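Local coordinates for protein glutaconate CoA-transferase subunit A (Acidaminococcus fermentans, PDB 1POI) that catalyses, as the large subunit of the enzyme, the transfer of coenzyme A from acetyl-CoA to glutaconate or (R)-2-hydroxyglutarate in glutamate degradation, at residues A[125-137]-A[145-157]. Sequence-based numbering, arbitrary orientation.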
# COMPACT_ATOMS: atom_id res chain seq x y z
N GLN A 125 -19.08 -25.29 -33.33
CA GLN A 125 -19.57 -25.84 -34.60
C GLN A 125 -18.54 -26.71 -35.29
O GLN A 125 -17.34 -26.56 -35.07
CB GLN A 125 -20.03 -24.73 -35.56
CG GLN A 125 -18.92 -23.86 -36.15
CD GLN A 125 -18.51 -22.71 -35.25
OE1 GLN A 125 -18.89 -22.65 -34.08
NE2 GLN A 125 -17.73 -21.78 -35.79
N GLY A 126 -19.01 -27.65 -36.11
CA GLY A 126 -18.10 -28.51 -36.85
C GLY A 126 -17.28 -29.39 -35.93
O GLY A 126 -16.34 -30.07 -36.39
N SER A 127 -17.64 -29.38 -34.65
CA SER A 127 -16.97 -30.18 -33.66
C SER A 127 -18.02 -31.16 -33.17
O SER A 127 -19.21 -30.96 -33.36
CB SER A 127 -16.45 -29.32 -32.50
OG SER A 127 -17.37 -29.21 -31.41
N GLY A 128 -17.55 -32.22 -32.52
CA GLY A 128 -18.44 -33.22 -31.99
C GLY A 128 -19.21 -32.59 -30.87
O GLY A 128 -20.17 -33.20 -30.38
N LEU A 129 -18.82 -31.39 -30.46
CA LEU A 129 -19.52 -30.68 -29.39
C LEU A 129 -20.91 -30.21 -29.83
O LEU A 129 -21.68 -29.70 -29.02
CB LEU A 129 -18.67 -29.51 -28.89
CG LEU A 129 -17.49 -29.97 -28.05
CD1 LEU A 129 -16.31 -29.05 -28.22
CD2 LEU A 129 -17.92 -30.03 -26.59
N THR A 130 -21.19 -30.29 -31.14
CA THR A 130 -22.50 -29.96 -31.67
C THR A 130 -23.09 -31.23 -32.29
O THR A 130 -24.31 -31.41 -32.35
CB THR A 130 -22.48 -28.84 -32.74
OG1 THR A 130 -21.61 -29.19 -33.83
CG2 THR A 130 -22.13 -27.51 -32.12
N ASP A 131 -22.22 -32.11 -32.75
CA ASP A 131 -22.67 -33.35 -33.34
C ASP A 131 -23.10 -34.39 -32.31
O ASP A 131 -23.61 -35.43 -32.71
CB ASP A 131 -21.58 -33.96 -34.22
CG ASP A 131 -21.28 -33.13 -35.45
OD1 ASP A 131 -21.39 -31.88 -35.38
OD2 ASP A 131 -20.93 -33.73 -36.49
N GLU A 132 -22.87 -34.14 -31.02
CA GLU A 132 -23.24 -35.11 -29.98
C GLU A 132 -23.82 -34.46 -28.73
O GLU A 132 -23.21 -33.56 -28.15
CB GLU A 132 -22.02 -35.93 -29.52
CG GLU A 132 -21.34 -36.82 -30.55
CD GLU A 132 -22.18 -38.00 -31.03
OE1 GLU A 132 -22.70 -38.79 -30.19
OE2 GLU A 132 -22.31 -38.17 -32.26
N TRP A 133 -25.00 -34.92 -28.29
CA TRP A 133 -25.61 -34.41 -27.06
C TRP A 133 -25.32 -35.42 -25.96
O TRP A 133 -25.47 -36.63 -26.15
CB TRP A 133 -27.12 -34.26 -27.18
CG TRP A 133 -27.57 -33.16 -28.04
CD1 TRP A 133 -26.98 -32.71 -29.19
CD2 TRP A 133 -28.77 -32.39 -27.88
NE1 TRP A 133 -27.74 -31.72 -29.75
CE2 TRP A 133 -28.85 -31.51 -28.97
CE3 TRP A 133 -29.79 -32.38 -26.92
CZ2 TRP A 133 -29.91 -30.61 -29.13
CZ3 TRP A 133 -30.85 -31.49 -27.08
CH2 TRP A 133 -30.90 -30.63 -28.18
N GLY A 134 -24.89 -34.93 -24.82
CA GLY A 134 -24.59 -35.80 -23.70
C GLY A 134 -25.91 -36.23 -23.10
O GLY A 134 -26.15 -37.40 -22.86
N ILE A 135 -26.75 -35.23 -22.84
CA ILE A 135 -28.09 -35.44 -22.30
C ILE A 135 -29.01 -35.25 -23.50
O ILE A 135 -29.02 -34.18 -24.11
CB ILE A 135 -28.42 -34.40 -21.23
CG1 ILE A 135 -27.19 -34.18 -20.35
CG2 ILE A 135 -29.63 -34.88 -20.42
CD1 ILE A 135 -27.35 -33.19 -19.23
N SER A 136 -29.65 -36.32 -23.93
CA SER A 136 -30.55 -36.26 -25.07
C SER A 136 -31.79 -35.37 -24.83
O SER A 136 -32.17 -35.09 -23.68
CB SER A 136 -31.00 -37.67 -25.42
OG SER A 136 -31.71 -38.23 -24.33
N LYS A 137 -32.41 -34.95 -25.92
CA LYS A 137 -33.61 -34.12 -25.83
C LYS A 137 -34.63 -34.91 -25.03
O LYS A 137 -35.30 -34.36 -24.16
CB LYS A 137 -34.13 -33.79 -27.25
CG LYS A 137 -35.61 -33.40 -27.32
CD LYS A 137 -35.93 -32.14 -26.56
CE LYS A 137 -35.50 -30.94 -27.34
NZ LYS A 137 -36.16 -30.90 -28.66
N LYS A 145 -34.60 -28.45 -14.00
CA LYS A 145 -33.33 -27.70 -13.97
C LYS A 145 -32.38 -27.89 -15.17
O LYS A 145 -31.28 -27.35 -15.16
CB LYS A 145 -32.56 -27.92 -12.65
CG LYS A 145 -33.35 -27.71 -11.37
CD LYS A 145 -33.70 -26.27 -11.19
CE LYS A 145 -34.61 -26.05 -10.02
NZ LYS A 145 -33.91 -25.97 -8.71
N VAL A 146 -32.81 -28.63 -16.20
CA VAL A 146 -31.97 -28.83 -17.39
C VAL A 146 -32.71 -28.42 -18.67
O VAL A 146 -33.84 -28.85 -18.91
CB VAL A 146 -31.49 -30.30 -17.52
CG1 VAL A 146 -30.69 -30.49 -18.81
CG2 VAL A 146 -30.63 -30.67 -16.34
N PRO A 147 -32.09 -27.55 -19.49
CA PRO A 147 -32.67 -27.07 -20.75
C PRO A 147 -33.15 -28.23 -21.59
O PRO A 147 -32.56 -29.31 -21.53
CB PRO A 147 -31.49 -26.38 -21.41
CG PRO A 147 -30.83 -25.75 -20.25
CD PRO A 147 -30.83 -26.84 -19.21
N ASP A 148 -34.20 -28.02 -22.38
CA ASP A 148 -34.72 -29.08 -23.23
C ASP A 148 -33.81 -29.21 -24.41
O ASP A 148 -33.79 -30.24 -25.05
CB ASP A 148 -36.14 -28.79 -23.71
CG ASP A 148 -37.19 -28.99 -22.61
OD1 ASP A 148 -36.87 -29.39 -21.47
OD2 ASP A 148 -38.36 -28.72 -22.92
N ASP A 149 -33.09 -28.14 -24.73
CA ASP A 149 -32.14 -28.15 -25.85
C ASP A 149 -30.73 -27.76 -25.44
O ASP A 149 -30.54 -26.78 -24.70
CB ASP A 149 -32.59 -27.20 -26.95
CG ASP A 149 -33.81 -27.69 -27.67
OD1 ASP A 149 -33.68 -28.55 -28.57
OD2 ASP A 149 -34.91 -27.22 -27.32
N LYS A 150 -29.76 -28.56 -25.86
CA LYS A 150 -28.37 -28.27 -25.57
C LYS A 150 -28.03 -26.94 -26.30
O LYS A 150 -27.52 -26.00 -25.69
CB LYS A 150 -27.48 -29.41 -26.09
CG LYS A 150 -26.00 -29.17 -25.89
CD LYS A 150 -25.17 -30.30 -26.44
CE LYS A 150 -23.71 -30.03 -26.12
NZ LYS A 150 -22.87 -31.23 -26.23
N PHE A 151 -28.38 -26.86 -27.58
CA PHE A 151 -28.13 -25.65 -28.36
C PHE A 151 -29.12 -25.61 -29.53
O PHE A 151 -29.90 -26.54 -29.73
CB PHE A 151 -26.68 -25.65 -28.89
CG PHE A 151 -26.45 -26.57 -30.06
CD1 PHE A 151 -26.22 -27.92 -29.85
CD2 PHE A 151 -26.52 -26.10 -31.35
CE1 PHE A 151 -26.08 -28.80 -30.93
CE2 PHE A 151 -26.38 -26.97 -32.44
CZ PHE A 151 -26.16 -28.32 -32.23
N LYS A 152 -29.05 -24.54 -30.32
CA LYS A 152 -29.92 -24.39 -31.49
C LYS A 152 -29.16 -23.56 -32.52
O LYS A 152 -28.60 -22.52 -32.18
CB LYS A 152 -31.20 -23.67 -31.09
CG LYS A 152 -32.46 -24.50 -31.23
CD LYS A 152 -33.53 -24.04 -30.25
CE LYS A 152 -34.92 -24.53 -30.66
NZ LYS A 152 -34.99 -26.02 -30.85
N TYR A 153 -29.04 -24.07 -33.74
CA TYR A 153 -28.36 -23.32 -34.80
C TYR A 153 -29.32 -22.26 -35.30
O TYR A 153 -30.46 -22.56 -35.66
CB TYR A 153 -28.00 -24.23 -35.98
CG TYR A 153 -26.76 -25.05 -35.78
CD1 TYR A 153 -25.57 -24.47 -35.35
CD2 TYR A 153 -26.76 -26.42 -36.04
CE1 TYR A 153 -24.42 -25.22 -35.20
CE2 TYR A 153 -25.62 -27.18 -35.89
CZ TYR A 153 -24.45 -26.58 -35.47
OH TYR A 153 -23.31 -27.33 -35.32
N ILE A 154 -28.87 -21.02 -35.36
CA ILE A 154 -29.75 -19.96 -35.81
C ILE A 154 -29.01 -19.11 -36.80
O ILE A 154 -27.79 -19.08 -36.78
CB ILE A 154 -30.21 -19.08 -34.63
CG1 ILE A 154 -29.03 -18.32 -34.03
CG2 ILE A 154 -30.91 -19.94 -33.58
CD1 ILE A 154 -29.42 -17.21 -33.06
N ASP A 155 -29.74 -18.45 -37.69
CA ASP A 155 -29.16 -17.57 -38.69
C ASP A 155 -28.59 -16.33 -37.99
O ASP A 155 -29.05 -15.94 -36.92
CB ASP A 155 -30.23 -17.09 -39.69
CG ASP A 155 -31.02 -18.22 -40.33
OD1 ASP A 155 -31.79 -18.90 -39.60
OD2 ASP A 155 -30.90 -18.43 -41.57
N ASN A 156 -27.57 -15.73 -38.58
CA ASN A 156 -27.02 -14.51 -38.02
C ASN A 156 -27.88 -13.42 -38.71
O ASN A 156 -27.77 -13.21 -39.92
CB ASN A 156 -25.54 -14.37 -38.37
CG ASN A 156 -24.94 -13.09 -37.83
OD1 ASN A 156 -25.65 -12.21 -37.35
ND2 ASN A 156 -23.63 -12.98 -37.91
N PRO A 157 -28.71 -12.70 -37.94
CA PRO A 157 -29.58 -11.66 -38.51
C PRO A 157 -28.95 -10.61 -39.38
O PRO A 157 -29.64 -9.99 -40.19
CB PRO A 157 -30.26 -11.08 -37.27
CG PRO A 157 -29.29 -11.32 -36.20
CD PRO A 157 -28.85 -12.72 -36.48
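With CG trans to the backbone N (chi1 178°) and every later torsion extended, Lys150 runs straight across one face of the indole of Trp133. The two side chains point in opposing senses: Lys150 CB sits over the centre of the six-membered ring, a CH-pi contact 3.7 Å from its centroid, and the chain carries on past the five-membered ring. At its end Lys150 NZ donates to Glu132 O at 3.0 Å, in the carbonyl plane, and more weakly to Leu129 O, while a salt bridge to Glu98 and a hydrogen bond to Asp99 O add to the grip on the ammonium of this buried residue. Asp149 OD1 meets the rim of the indole, 3.5 Å from Trp133 CH2, and pairs with the bent Lys137, NZ to OD1 3.4 Å; a long salt bridge from Asp149 OD1 to Lys152 NZ (3.6 Å) extends the network. Near Trp133 NE1, Phe151 packs obliquely, the planes 53° apart, and takes Thr130 CG2 over one face, 4.3 Å from its centroid. Beyond it the hydroxyls Thr130 OG1 and Tyr153 OH lie 2.9 Å apart. Phe151 and Tyr153 also touch Val165 of strand 162-168, which pairs with strand 152-156. A lysine stacked on tryptophan and bonded to carbonyls around a helix end thus joins helix 128-131 and its following loop to the segment entering strand 152-156 of the three-stranded antiparallel sheet in this CoA-transferase subunit.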